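Local coordinates for protein putative hydrolase (Shewanella frigidimarina, PDB 3LHO) that probably acts as a metal-dependent dioxygenase of the 2-oxoadipate dioxygenase/decarboxylase family, converting 2-oxoadipate to 2-hydroxyglutarate with iron(II) as the likely natural cofactor, at residues A50-S55 against D117-A122; F166-N171 against Y234-R239; L207-S212 against R238-A243. One frame throughout, in Å; residues are numbered along the deposited sequence.

Contact 1 (A50-S55 against D117-A122). With SO4 (sulfate ion), chain C.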
ATOM      1  N   ALA A  50     -13.565  12.128   8.459  1.00 15.62           N
ATOM      2  CA  ALA A  50     -14.773  11.308   8.239  1.00 16.36           C
ATOM      3  C   ALA A  50     -15.015  11.015   6.761  1.00 16.95           C
ATOM      4  O   ALA A  50     -15.269   9.864   6.323  1.00 18.75           O
ATOM      5  CB  ALA A  50     -16.031  12.026   8.870  1.00 16.68           C
ATOM      6  N   LYS A  51     -14.929  12.050   5.976  1.00 16.58           N
ATOM      7  CA  LYS A  51     -15.206  11.911   4.545  1.00 16.14           C
ATOM      8  C   LYS A  51     -14.398  10.777   3.863  1.00 16.80           C
ATOM      9  O   LYS A  51     -14.851  10.169   2.864  1.00 13.24           O
ATOM     10  CB  LYS A  51     -14.889  13.215   3.818  1.00 18.35           C
ATOM     11  CG  LYS A  51     -15.549  13.278   2.424  1.00 18.12           C
ATOM     12  CD  LYS A  51     -15.124  14.493   1.548  1.00 24.72           C
ATOM     13  CE  LYS A  51     -15.439  15.833   2.147  1.00 24.18           C
ATOM     14  NZ  LYS A  51     -14.977  16.953   1.252  1.00 20.97           N
ATOM     15  N   VAL A  52     -13.194  10.505   4.360  1.00 14.60           N
ATOM     16  CA  VAL A  52     -12.249   9.610   3.669  1.00 15.72           C
ATOM     17  C   VAL A  52     -11.580   8.635   4.635  1.00 16.77           C
ATOM     18  O   VAL A  52     -10.550   8.089   4.322  1.00 17.19           O
ATOM     19  CB  VAL A  52     -11.121  10.400   2.903  1.00 16.91           C
ATOM     20  CG1 VAL A  52     -11.690  11.251   1.801  1.00 12.57           C
ATOM     21  CG2 VAL A  52     -10.309  11.280   3.815  1.00 10.21           C
ATOM     22  N   ASN A  53     -12.200   8.367   5.771  1.00 15.09           N
ATOM     23  CA  ASN A  53     -11.523   7.606   6.827  1.00 15.31           C
ATOM     24  C   ASN A  53     -11.358   6.109   6.493  1.00 16.29           C
ATOM     25  O   ASN A  53     -11.761   5.655   5.441  1.00 15.00           O
ATOM     26  CB  ASN A  53     -12.189   7.869   8.183  1.00 15.11           C
ATOM     27  CG  ASN A  53     -13.510   7.241   8.333  1.00 23.25           C
ATOM     28  OD1 ASN A  53     -13.881   6.315   7.591  1.00 29.23           O
ATOM     29  ND2 ASN A  53     -14.246   7.681   9.355  1.00 18.59           N
ATOM     30  N   LEU A  54     -10.672   5.394   7.367  1.00 16.16           N
ATOM     31  CA  LEU A  54     -10.397   3.977   7.171  1.00 17.16           C
ATOM     32  C   LEU A  54     -11.687   3.214   6.707  1.00 15.86           C
ATOM     33  O   LEU A  54     -11.651   2.479   5.712  1.00 17.04           O
ATOM     34  CB  LEU A  54      -9.807   3.399   8.482  1.00 16.55           C
ATOM     35  CG  LEU A  54      -8.949   2.141   8.350  1.00 17.71           C
ATOM     36  CD1 LEU A  54      -8.225   1.897   9.650  1.00 17.65           C
ATOM     37  CD2 LEU A  54      -9.830   0.950   7.956  1.00 20.19           C
ATOM     38  N   SER A  55     -12.816   3.510   7.360  1.00 12.83           N
ATOM     39  CA  SER A  55     -14.064   2.784   7.189  1.00 17.07           C
ATOM     40  C   SER A  55     -14.595   3.059   5.787  1.00 15.66           C
ATOM     41  O   SER A  55     -15.154   2.178   5.180  1.00 16.51           O
ATOM     42  CB  SER A  55     -15.082   3.192   8.230  1.00 19.62           C
ATOM     43  OG  SER A  55     -14.553   2.820   9.520  1.00 25.42           O
ATOM     44  N   ASP A 117     -10.983  18.788   1.974  1.00 17.70           N
ATOM     45  CA  ASP A 117     -12.147  19.609   1.694  1.00 19.07           C
ATOM     46  C   ASP A 117     -12.376  19.604   0.220  1.00 18.61           C
ATOM     47  O   ASP A 117     -13.496  19.805  -0.224  1.00 21.06           O
ATOM     48  CB  ASP A 117     -11.967  21.064   2.137  1.00 20.41           C
ATOM     49  CG  ASP A 117     -12.121  21.249   3.610  1.00 22.87           C
ATOM     50  OD1 ASP A 117     -12.525  20.300   4.301  1.00 32.38           O
ATOM     51  OD2 ASP A 117     -11.770  22.352   4.079  1.00 28.36           O
ATOM     52  N   GLN A 118     -11.348  19.381  -0.576  1.00 17.18           N
ATOM     53  CA  GLN A 118     -11.569  19.402  -2.043  1.00 16.21           C
ATOM     54  C   GLN A 118     -12.119  18.108  -2.643  1.00 20.13           C
ATOM     55  O   GLN A 118     -12.536  18.086  -3.829  1.00 19.62           O
ATOM     56  CB  GLN A 118     -10.288  19.799  -2.763  1.00 19.28           C
ATOM     57  CG  GLN A 118      -9.820  21.216  -2.445  1.00 18.27           C
ATOM     58  CD  GLN A 118      -8.391  21.476  -2.920  1.00 24.60           C
ATOM     59  OE1 GLN A 118      -8.122  21.504  -4.121  1.00 19.78           O
ATOM     60  NE2 GLN A 118      -7.466  21.686  -1.972  1.00 24.19           N
ATOM     61  N   VAL A 119     -12.105  17.036  -1.856  1.00 17.38           N
ATOM     62  CA  VAL A 119     -12.674  15.751  -2.267  1.00 17.18           C
ATOM     63  C   VAL A 119     -14.216  15.835  -2.296  1.00 17.63           C
ATOM     64  O   VAL A 119     -14.858  16.112  -1.285  1.00 17.31           O
ATOM     65  CB  VAL A 119     -12.269  14.617  -1.316  1.00 18.44           C
ATOM     66  CG1 VAL A 119     -12.956  13.282  -1.737  1.00 16.28           C
ATOM     67  CG2 VAL A 119     -10.728  14.463  -1.249  1.00 16.02           C
ATOM     68  N   ASP A 120     -14.793  15.629  -3.473  1.00 17.34           N
ATOM     69  CA  ASP A 120     -16.228  15.429  -3.588  1.00 17.29           C
ATOM     70  C   ASP A 120     -16.695  14.170  -2.882  1.00 13.84           C
ATOM     71  O   ASP A 120     -16.257  13.048  -3.205  1.00 14.32           O
ATOM     72  CB  ASP A 120     -16.608  15.349  -5.071  1.00 17.53           C
ATOM     73  CG  ASP A 120     -18.109  15.211  -5.291  1.00 22.06           C
ATOM     74  OD1 ASP A 120     -18.890  15.202  -4.313  1.00 18.08           O
ATOM     75  OD2 ASP A 120     -18.500  15.117  -6.466  1.00 21.63           O
ATOM     76  N   ILE A 121     -17.595  14.333  -1.917  1.00 16.42           N
ATOM     77  CA  ILE A 121     -18.056  13.185  -1.107  1.00 16.75           C
ATOM     78  C   ILE A 121     -18.626  12.100  -2.025  1.00 16.93           C
ATOM     79  O   ILE A 121     -18.486  10.914  -1.773  1.00 14.03           O
ATOM     80  CB  ILE A 121     -19.081  13.582  -0.020  1.00 18.83           C
ATOM     81  CG1 ILE A 121     -19.330  12.389   0.923  1.00 18.29           C
ATOM     82  CG2 ILE A 121     -20.434  14.147  -0.671  1.00 13.64           C
ATOM     83  CD1 ILE A 121     -20.041  12.723   2.193  1.00 23.60           C
ATOM     84  N   ALA A 122     -19.241  12.516  -3.131  1.00 13.59           N
ATOM     85  CA  ALA A 122     -19.800  11.553  -4.052  1.00 18.14           C
ATOM     86  C   ALA A 122     -18.757  10.639  -4.702  1.00 17.24           C
ATOM     87  O   ALA A 122     -19.078   9.526  -5.075  1.00 18.78           O
ATOM     88  CB  ALA A 122     -20.620  12.260  -5.087  1.00 10.84           C
TER
HETATM   89  S   SO4 C 268     -14.237  15.207  10.323  1.00 67.09           S
HETATM   90  O1  SO4 C 268     -15.158  15.100   9.193  1.00 67.47           O
HETATM   91  O2  SO4 C 268     -13.499  13.954  10.534  1.00 62.59           O
HETATM   92  O3  SO4 C 268     -13.329  16.330  10.071  1.00 66.94           O
HETATM   93  O4  SO4 C 268     -15.029  15.432  11.533  1.00 76.93           O
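Lys51 reaches across to the loop 117-122 and plants its ammonium on a backbone oxygen: NZ donates to Val119 O at 2.7 Å, lying in the carbonyl plane. The chain runs extended from CG, anti to the backbone N (chi1 -163°), through CD, which lies 4.0 Å from Val119 CB; the bend at chi3 (-60°) then turns CE and NZ to the carbonyl. Lysine suits the place because its methylenes can pack on a valine while its end still finds oxygen. The same ammonium is also hydrogen-bonded to Ile116 O, at the end of helix 106-116. Beneath the lysine the contact is apolar: Val52 CG1 faces Val119 CG1 at 4.3 Å, and this buried pair is backed by Tyr161, His135 and Trp136. The outer side is open to solvent. There the exposed Ile121 brings its CG1 to 4.2 Å from Lys51 CG, and the side chain of Asp117 sets off away from 50-55, its OD1 staying 5.1 Å from Lys51 NZ. On the solvent side too, the backbone N of Ala50 binds O2 of a sulfate ion, probably from the crystallisation liquor, at 2.8 Å. With two carbonyls gripping one ammonium, the turn before helix 54-62 is tied to the loop after helix 106-116; Asp117 may add a weak electrostatic attraction, but forms no direct salt bridge.

Contact 2 (F166-N171 against Y234-R239). With NI (nickel (II) ion), chain B.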
ATOM      1  N   PHE A 166       1.646  -3.386  -3.751  1.00 15.29           N
ATOM      2  CA  PHE A 166       1.291  -4.803  -3.759  1.00 16.50           C
ATOM      3  C   PHE A 166       2.443  -5.606  -3.191  1.00 17.98           C
ATOM      4  O   PHE A 166       3.605  -5.223  -3.373  1.00 15.94           O
ATOM      5  CB  PHE A 166       1.066  -5.264  -5.165  1.00 17.64           C
ATOM      6  CG  PHE A 166      -0.255  -4.884  -5.687  1.00 12.50           C
ATOM      7  CD1 PHE A 166      -0.548  -3.553  -5.942  1.00 20.85           C
ATOM      8  CD2 PHE A 166      -1.217  -5.864  -5.952  1.00 17.70           C
ATOM      9  CE1 PHE A 166      -1.796  -3.195  -6.456  1.00 10.61           C
ATOM     10  CE2 PHE A 166      -2.453  -5.497  -6.509  1.00 19.97           C
ATOM     11  CZ  PHE A 166      -2.748  -4.172  -6.692  1.00 18.60           C
ATOM     12  N   THR A 167       2.108  -6.723  -2.543  1.00 15.99           N
ATOM     13  CA  THR A 167       3.077  -7.639  -1.985  1.00 17.75           C
ATOM     14  C   THR A 167       2.862  -9.071  -2.462  1.00 16.90           C
ATOM     15  O   THR A 167       1.788  -9.644  -2.234  1.00 14.65           O
ATOM     16  CB  THR A 167       3.025  -7.624  -0.457  1.00 14.20           C
ATOM     17  OG1 THR A 167       3.257  -6.287   0.010  1.00 16.67           O
ATOM     18  CG2 THR A 167       4.111  -8.591   0.100  1.00 14.63           C
ATOM     19  N   VAL A 168       3.878  -9.625  -3.129  1.00 13.83           N
ATOM     20  CA  VAL A 168       3.889 -10.997  -3.594  1.00 11.56           C
ATOM     21  C   VAL A 168       3.963 -11.990  -2.468  1.00 15.47           C
ATOM     22  O   VAL A 168       4.717 -11.790  -1.512  1.00 14.20           O
ATOM     23  CB  VAL A 168       5.054 -11.222  -4.586  1.00 12.93           C
ATOM     24  CG1 VAL A 168       5.127 -12.681  -5.022  1.00 14.39           C
ATOM     25  CG2 VAL A 168       4.854 -10.277  -5.814  1.00 18.22           C
ATOM     26  N   SER A 169       3.156 -13.053  -2.555  1.00 14.27           N
ATOM     27  CA  SER A 169       3.202 -14.104  -1.594  1.00 16.41           C
ATOM     28  C   SER A 169       4.287 -15.077  -2.032  1.00 16.21           C
ATOM     29  O   SER A 169       4.112 -15.812  -3.033  1.00 16.48           O
ATOM     30  CB  SER A 169       1.866 -14.862  -1.533  1.00 19.09           C
ATOM     31  OG  SER A 169       2.007 -16.013  -0.717  1.00 13.69           O
ATOM     32  N   ILE A 170       5.375 -15.093  -1.260  1.00 15.40           N
ATOM     33  CA  ILE A 170       6.479 -16.021  -1.498  0.60 17.33           C
ATOM     34  C   ILE A 170       5.978 -17.451  -1.232  1.00 15.29           C
ATOM     35  O   ILE A 170       6.291 -18.361  -1.996  1.00 17.16           O
ATOM     36  CB  ILE A 170       7.725 -15.687  -0.628  0.60 16.73           C
ATOM     37  CG1 ILE A 170       8.323 -14.331  -1.064  0.60 20.59           C
ATOM     38  CG2 ILE A 170       8.784 -16.794  -0.746  0.60 16.95           C
ATOM     39  CD1 ILE A 170       9.377 -13.791  -0.104  0.60  9.48           C
ATOM     40  N   ASN A 171       5.187 -17.621  -0.172  1.00 14.13           N
ATOM     41  CA  ASN A 171       4.545 -18.906   0.139  1.00 12.86           C
ATOM     42  C   ASN A 171       3.982 -19.553  -1.119  1.00 17.51           C
ATOM     43  O   ASN A 171       4.201 -20.727  -1.372  1.00 18.42           O
ATOM     44  CB  ASN A 171       3.420 -18.766   1.164  1.00 14.82           C
ATOM     45  CG  ASN A 171       3.892 -18.163   2.505  1.00 18.09           C
ATOM     46  OD1 ASN A 171       4.441 -17.042   2.559  1.00 18.27           O
ATOM     47  ND2 ASN A 171       3.642 -18.885   3.586  1.00 11.11           N
ATOM     48  N   TYR A 234       7.577  -2.378  -4.787  1.00 16.34           N
ATOM     49  CA  TYR A 234       6.927  -3.688  -4.861  1.00 17.21           C
ATOM     50  C   TYR A 234       7.575  -4.526  -3.751  1.00 17.57           C
ATOM     51  O   TYR A 234       8.792  -4.535  -3.611  1.00 17.04           O
ATOM     52  CB  TYR A 234       7.254  -4.279  -6.218  1.00 20.78           C
ATOM     53  CG  TYR A 234       6.426  -5.417  -6.785  1.00 21.24           C
ATOM     54  CD1 TYR A 234       5.042  -5.537  -6.554  1.00 20.40           C
ATOM     55  CD2 TYR A 234       7.026  -6.346  -7.643  1.00 15.11           C
ATOM     56  CE1 TYR A 234       4.304  -6.591  -7.132  1.00 18.65           C
ATOM     57  CE2 TYR A 234       6.289  -7.368  -8.232  1.00 18.37           C
ATOM     58  CZ  TYR A 234       4.926  -7.469  -7.993  1.00 16.43           C
ATOM     59  OH  TYR A 234       4.221  -8.492  -8.584  1.00 14.97           O
ATOM     60  N   GLU A 235       6.748  -5.224  -2.993  1.00 15.40           N
ATOM     61  CA  GLU A 235       7.138  -5.933  -1.785  1.00 17.41           C
ATOM     62  C   GLU A 235       6.939  -7.455  -1.941  1.00 17.95           C
ATOM     63  O   GLU A 235       6.211  -7.897  -2.828  1.00 17.49           O
ATOM     64  CB  GLU A 235       6.294  -5.409  -0.645  1.00 17.18           C
ATOM     65  CG  GLU A 235       6.748  -5.783   0.775  1.00 17.15           C
ATOM     66  CD  GLU A 235       5.944  -5.014   1.840  1.00 23.20           C
ATOM     67  OE1 GLU A 235       4.776  -5.403   2.089  1.00 20.10           O
ATOM     68  OE2 GLU A 235       6.464  -4.020   2.421  1.00 19.54           O
ATOM     69  N   PHE A 236       7.620  -8.222  -1.079  1.00 19.14           N
ATOM     70  CA  PHE A 236       7.635  -9.701  -1.094  1.00 18.02           C
ATOM     71  C   PHE A 236       7.522 -10.150   0.337  1.00 18.30           C
ATOM     72  O   PHE A 236       8.190  -9.620   1.199  1.00 20.20           O
ATOM     73  CB  PHE A 236       8.924 -10.207  -1.774  1.00 15.72           C
ATOM     74  CG  PHE A 236       9.182  -9.521  -3.091  1.00 17.37           C
ATOM     75  CD1 PHE A 236       8.646 -10.022  -4.256  1.00 18.37           C
ATOM     76  CD2 PHE A 236       9.879  -8.322  -3.150  1.00 21.82           C
ATOM     77  CE1 PHE A 236       8.813  -9.337  -5.458  1.00 19.46           C
ATOM     78  CE2 PHE A 236      10.053  -7.646  -4.364  1.00 18.66           C
ATOM     79  CZ  PHE A 236       9.509  -8.148  -5.499  1.00 20.00           C
ATOM     80  N   ALA A 237       6.644 -11.107   0.620  1.00 16.89           N
ATOM     81  CA  ALA A 237       6.463 -11.566   1.996  1.00 15.03           C
ATOM     82  C   ALA A 237       6.372 -13.089   2.058  1.00 14.53           C
ATOM     83  O   ALA A 237       5.655 -13.716   1.269  1.00 15.32           O
ATOM     84  CB  ALA A 237       5.171 -10.939   2.615  1.00 14.93           C
ATOM     85  N   ARG A 238       7.106 -13.672   3.005  1.00 16.35           N
ATOM     86  CA  ARG A 238       6.923 -15.042   3.389  1.00 17.76           C
ATOM     87  C   ARG A 238       6.334 -15.091   4.794  1.00 19.11           C
ATOM     88  O   ARG A 238       6.915 -14.548   5.710  1.00 20.61           O
ATOM     89  CB  ARG A 238       8.246 -15.803   3.365  1.00 18.43           C
ATOM     90  CG  ARG A 238       8.092 -17.283   3.730  1.00 20.25           C
ATOM     91  CD  ARG A 238       9.321 -18.115   3.416  1.00 25.45           C
ATOM     92  NE  ARG A 238       9.209 -19.457   4.011  1.00 26.23           N
ATOM     93  CZ  ARG A 238      10.198 -20.348   4.089  1.00 26.86           C
ATOM     94  NH1 ARG A 238      11.408 -20.086   3.624  1.00 23.53           N
ATOM     95  NH2 ARG A 238       9.967 -21.526   4.636  1.00 23.00           N
ATOM     96  N   ARG A 239       5.204 -15.781   4.952  1.00 18.76           N
ATOM     97  CA  ARG A 239       4.637 -16.025   6.268  1.00 17.34           C
ATOM     98  C   ARG A 239       4.848 -17.445   6.758  1.00 17.75           C
ATOM     99  O   ARG A 239       4.897 -18.390   5.962  1.00 18.61           O
ATOM    100  CB  ARG A 239       3.143 -15.730   6.258  1.00 21.50           C
ATOM    101  CG  ARG A 239       2.811 -14.292   5.963  1.00 19.60           C
ATOM    102  CD  ARG A 239       1.287 -14.126   5.797  1.00 22.29           C
ATOM    103  NE  ARG A 239       1.045 -12.730   5.502  1.00 21.90           N
ATOM    104  CZ  ARG A 239       1.148 -11.743   6.389  1.00 25.76           C
ATOM    105  NH1 ARG A 239       1.413 -11.975   7.682  1.00 23.92           N
ATOM    106  NH2 ARG A 239       0.994 -10.515   5.972  1.00 30.04           N
TER
HETATM  107 NI    NI B 267       3.218  -4.279   3.080  1.00 23.76          NI
HETATM  108  O   HOH W   1       4.866  -2.924   4.214  1.00 27.17           O
HETATM  109  O   HOH W   2       3.675  -5.140   4.868  1.00 21.10           O
HETATM  110  O   HOH W   3       1.964  -3.280   4.721  1.00 21.20           O
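Val168 lays its CG2 methyl against the phenol end of Tyr234, 3.6 Å from CZ, while its CB meets CD1 of Phe236 at 3.8 Å; a branched, compact side chain fits between two aromatic rings that also pack on helix 22-32. Strands 166-169 and 235-239 run parallel, joined by backbone bonds that alternate from one strand to the other, from Glu235 N to Phe166 O up to Ile170 N to Ala237 O. Where the first strand ends, Asn171 takes over with its amide: OD1 accepts from Arg239 N at 2.8 Å on a lone pair, and ND2 donates to Arg239 O at 2.7 Å. This two-way grip on one residue's N-H and C=O fixes the rotation of the amide and needs a side chain with both donor and acceptor.

The opposite face, with Thr167, Glu235 and Ala237, leads to the metal. Thr167 OG1 sits beside its backbone N (chi1 -58°), from where it donates to Glu235 OE1 at 2.7 Å, on the anti side of the carboxylate and 33° out of its plane. Its CG2 instead packs on Ala237 CB at 3.6 Å. Glu235 OE1 is also a ligand of the nickel ion, at 2.2 Å. The other carboxylate oxygen, OE2, accepts from a metal-bound water. His41, His165 and three waters complete the metal's shell. Thr167 is thus a second-shell residue that orients a first-shell ligand, and its donated hydrogen bond would probably draw some charge from the oxygen that holds the metal.

Contact 3 (L207-S212 against R238-A243)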
ATOM      1  N   LEU A 207       8.003 -15.052  12.396  1.00 25.76           N
ATOM      2  CA  LEU A 207       6.907 -15.593  11.577  1.00 26.28           C
ATOM      3  C   LEU A 207       6.580 -14.794  10.293  1.00 22.01           C
ATOM      4  O   LEU A 207       5.558 -15.038   9.639  1.00 21.20           O
ATOM      5  CB  LEU A 207       5.645 -15.774  12.413  1.00 26.79           C
ATOM      6  CG  LEU A 207       5.795 -16.581  13.692  1.00 27.21           C
ATOM      7  CD1 LEU A 207       4.454 -16.590  14.401  1.00 22.69           C
ATOM      8  CD2 LEU A 207       6.293 -18.001  13.434  1.00 24.16           C
ATOM      9  N   LEU A 208       7.461 -13.870   9.934  1.00 22.18           N
ATOM     10  CA  LEU A 208       7.247 -12.995   8.791  1.00 20.73           C
ATOM     11  C   LEU A 208       8.578 -12.475   8.267  1.00 21.76           C
ATOM     12  O   LEU A 208       9.406 -11.979   9.032  1.00 19.21           O
ATOM     13  CB  LEU A 208       6.316 -11.817   9.154  1.00 20.10           C
ATOM     14  CG  LEU A 208       6.035 -10.782   8.051  1.00 20.31           C
ATOM     15  CD1 LEU A 208       5.323 -11.460   6.906  1.00 18.39           C
ATOM     16  CD2 LEU A 208       5.183  -9.587   8.559  1.00 21.45           C
ATOM     17  N   GLU A 209       8.779 -12.590   6.957  1.00 20.10           N
ATOM     18  CA  GLU A 209       9.946 -12.001   6.303  1.00 19.17           C
ATOM     19  C   GLU A 209       9.474 -11.169   5.147  1.00 20.04           C
ATOM     20  O   GLU A 209       8.628 -11.624   4.394  1.00 21.11           O
ATOM     21  CB  GLU A 209      10.892 -13.070   5.776  1.00 17.05           C
ATOM     22  CG  GLU A 209      11.619 -13.868   6.837  1.00 19.61           C
ATOM     23  CD  GLU A 209      12.304 -15.112   6.259  1.00 19.96           C
ATOM     24  OE1 GLU A 209      11.679 -15.871   5.494  1.00 24.83           O
ATOM     25  OE2 GLU A 209      13.484 -15.329   6.566  1.00 26.04           O
ATOM     26  N   GLN A 210      10.027  -9.966   4.985  1.00 19.35           N
ATOM     27  CA  GLN A 210       9.641  -9.091   3.884  1.00 21.91           C
ATOM     28  C   GLN A 210      10.863  -8.458   3.253  1.00 21.94           C
ATOM     29  O   GLN A 210      11.892  -8.279   3.907  1.00 23.74           O
ATOM     30  CB  GLN A 210       8.657  -8.001   4.346  1.00 23.41           C
ATOM     31  CG  GLN A 210       7.299  -8.522   4.808  1.00 29.16           C
ATOM     32  CD  GLN A 210       6.329  -7.415   5.225  1.00 32.08           C
ATOM     33  OE1 GLN A 210       6.512  -6.779   6.251  1.00 37.39           O
ATOM     34  NE2 GLN A 210       5.298  -7.195   4.431  1.00 24.88           N
ATOM     35  N   SER A 211      10.745  -8.162   1.965  1.00 23.07           N
ATOM     36  CA  SER A 211      11.767  -7.440   1.230  1.00 22.97           C
ATOM     37  C   SER A 211      11.036  -6.589   0.209  1.00 21.80           C
ATOM     38  O   SER A 211       9.828  -6.772   0.018  1.00 21.75           O
ATOM     39  CB  SER A 211      12.707  -8.437   0.537  1.00 21.11           C
ATOM     40  OG  SER A 211      12.010  -9.123  -0.480  1.00 20.76           O
ATOM     41  N   SER A 212      11.731  -5.620  -0.382  1.00 20.55           N
ATOM     42  CA  SER A 212      11.134  -4.741  -1.381  1.00 20.87           C
ATOM     43  C   SER A 212      12.147  -4.183  -2.351  1.00 20.56           C
ATOM     44  O   SER A 212      13.322  -4.046  -2.046  1.00 22.44           O
ATOM     45  CB  SER A 212      10.368  -3.556  -0.735  1.00 20.40           C
ATOM     46  OG  SER A 212      11.163  -2.837   0.206  1.00 21.20           O
ATOM     47  N   ARG A 238       7.106 -13.672   3.005  1.00 16.35           N
ATOM     48  CA  ARG A 238       6.923 -15.042   3.389  1.00 17.76           C
ATOM     49  C   ARG A 238       6.334 -15.091   4.794  1.00 19.11           C
ATOM     50  O   ARG A 238       6.915 -14.548   5.710  1.00 20.61           O
ATOM     51  CB  ARG A 238       8.246 -15.803   3.365  1.00 18.43           C
ATOM     52  CG  ARG A 238       8.092 -17.283   3.730  1.00 20.25           C
ATOM     53  CD  ARG A 238       9.321 -18.115   3.416  1.00 25.45           C
ATOM     54  NE  ARG A 238       9.209 -19.457   4.011  1.00 26.23           N
ATOM     55  CZ  ARG A 238      10.198 -20.348   4.089  1.00 26.86           C
ATOM     56  NH1 ARG A 238      11.408 -20.086   3.624  1.00 23.53           N
ATOM     57  NH2 ARG A 238       9.967 -21.526   4.636  1.00 23.00           N
ATOM     58  N   ARG A 239       5.204 -15.781   4.952  1.00 18.76           N
ATOM     59  CA  ARG A 239       4.637 -16.025   6.268  1.00 17.34           C
ATOM     60  C   ARG A 239       4.848 -17.445   6.758  1.00 17.75           C
ATOM     61  O   ARG A 239       4.897 -18.390   5.962  1.00 18.61           O
ATOM     62  CB  ARG A 239       3.143 -15.730   6.258  1.00 21.50           C
ATOM     63  CG  ARG A 239       2.811 -14.292   5.963  1.00 19.60           C
ATOM     64  CD  ARG A 239       1.287 -14.126   5.797  1.00 22.29           C
ATOM     65  NE  ARG A 239       1.045 -12.730   5.502  1.00 21.90           N
ATOM     66  CZ  ARG A 239       1.148 -11.743   6.389  1.00 25.76           C
ATOM     67  NH1 ARG A 239       1.413 -11.975   7.682  1.00 23.92           N
ATOM     68  NH2 ARG A 239       0.994 -10.515   5.972  1.00 30.04           N
ATOM     69  N   TYR A 240       4.947 -17.576   8.084  1.00 16.93           N
ATOM     70  CA  TYR A 240       5.145 -18.851   8.738  1.00 19.18           C
ATOM     71  C   TYR A 240       3.991 -19.241   9.641  1.00 20.89           C
ATOM     72  O   TYR A 240       3.216 -18.373  10.093  1.00 20.97           O
ATOM     73  CB  TYR A 240       6.443 -18.824   9.528  1.00 17.24           C
ATOM     74  CG  TYR A 240       7.680 -18.696   8.672  1.00 18.16           C
ATOM     75  CD1 TYR A 240       8.070 -17.468   8.146  1.00 18.02           C
ATOM     76  CD2 TYR A 240       8.495 -19.793   8.425  1.00 18.95           C
ATOM     77  CE1 TYR A 240       9.211 -17.356   7.376  1.00 21.21           C
ATOM     78  CE2 TYR A 240       9.626 -19.683   7.670  1.00 15.69           C
ATOM     79  CZ  TYR A 240       9.995 -18.473   7.147  1.00 14.49           C
ATOM     80  OH  TYR A 240      11.147 -18.372   6.395  1.00 19.21           O
ATOM     81  N   PRO A 241       3.823 -20.552   9.870  1.00 20.46           N
ATOM     82  CA  PRO A 241       2.753 -21.008  10.754  1.00 22.67           C
ATOM     83  C   PRO A 241       2.980 -20.647  12.210  1.00 22.73           C
ATOM     84  O   PRO A 241       4.109 -20.688  12.700  1.00 24.40           O
ATOM     85  CB  PRO A 241       2.776 -22.532  10.593  1.00 24.34           C
ATOM     86  CG  PRO A 241       3.461 -22.791   9.348  1.00 19.56           C
ATOM     87  CD  PRO A 241       4.428 -21.673   9.135  1.00 20.66           C
HETATM   88  N   MSE A 242       1.912 -20.274  12.888  1.00 22.65           N
HETATM   89  CA  MSE A 242       1.932 -20.128  14.352  1.00 26.63           C
HETATM   90  C   MSE A 242       1.841 -21.500  15.047  1.00 28.55           C
HETATM   91  O   MSE A 242       1.752 -22.549  14.380  1.00 27.36           O
HETATM   92  CB  MSE A 242       0.753 -19.251  14.789  1.00 26.40           C
HETATM   93  CG  MSE A 242       0.775 -17.886  14.132  1.00 26.58           C
HETATM   94 SE   MSE A 242      -0.704 -16.762  14.655  0.75 28.81          SE
HETATM   95  CE  MSE A 242      -2.139 -17.438  13.558  1.00 30.10           C
ATOM     96  N   ALA A 243       1.840 -21.481  16.381  1.00 30.15           N
ATOM     97  CA  ALA A 243       1.702 -22.694  17.177  1.00 31.06           C
ATOM     98  C   ALA A 243       0.525 -23.536  16.739  1.00 30.68           C
ATOM     99  O   ALA A 243       0.645 -24.745  16.685  1.00 31.71           O
ATOM    100  CB  ALA A 243       1.607 -22.370  18.694  1.00 31.93           C
TER
HETATM  101  O   HOH W   4      12.783 -17.240   3.550  1.00 20.37           O
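Arg238 forms both backbone bonds of an antiparallel hydrogen-bonded pair with Glu209, its N donating to Glu209 O at 2.9 Å and its O accepting from Glu209 N at 3.0 Å. Its long chain, extended from CG to NE, then carries the guanidinium past the glutamate; instead of meeting the carboxylate directly, it is bridged to it by a water that accepts from NH1 and sits 2.6 Å from Glu209 OE1. Arg239, next along, makes a non-hydrogen-bonded pair with Leu208 on the other face. The two side chains lie side by side, and Leu208 CD1 touches Arg239 CG at 3.9 Å and rests over one face of the guanidinium, offset toward its rim. A leucine can shield that flat surface while NE pairs with Asp40 in a salt bridge and NH1 is held by Tyr248 O and Gly250 O.

Tyr240 leaves the regular strand but keeps one more bond, N to Leu207 O at 3.0 Å. With CG beside the backbone N (chi1 -66°), the ring passes Leu207 obliquely and delivers its hydroxyl to Glu209 OE1 at 2.7 Å. The oxygen lies near the ring's plane, at its edge, yet the hydroxyl meets the carboxylate from 55° above the latter's plane. The same hydroxyl stands over one face of the Arg238 guanidinium. Leu207 CD2 packs against Pro241 O at 3.5 Å. Selenomethionine Met242 ends the contact, its CG 3.9 Å from the other Leu207 methyl, CD1.

Leu207, at positive phi, and Leu208 form a G1 beta bulge. Here the bulge introduces strand 208-212, the outermost strand at this end of a mixed sheet, consistent with the VOC (glyoxalase) clan to which the family is assigned.

Along the chain contact 1 closes before the other two open, and it stands apart: its centre is about 30 Å from that of contact 2 and about 34 Å from that of contact 3, on the opposite side of the chain's centre. It joins peripheral loops next to helices 54-62 and 106-116. Contacts 2 and 3, with centres about 9 Å apart, share Arg238 and Arg239 and bind strand 235-239 to its neighbours, parallel 165-169 and antiparallel 208-212, in one mixed sheet. Strand 39-47, beyond 165-169, provides His41, so the three metal ligands come from three adjacent strands. Contact 3 adds the edge strand, and the shared Arg239 side chain comes within about 7 Å of the nickel.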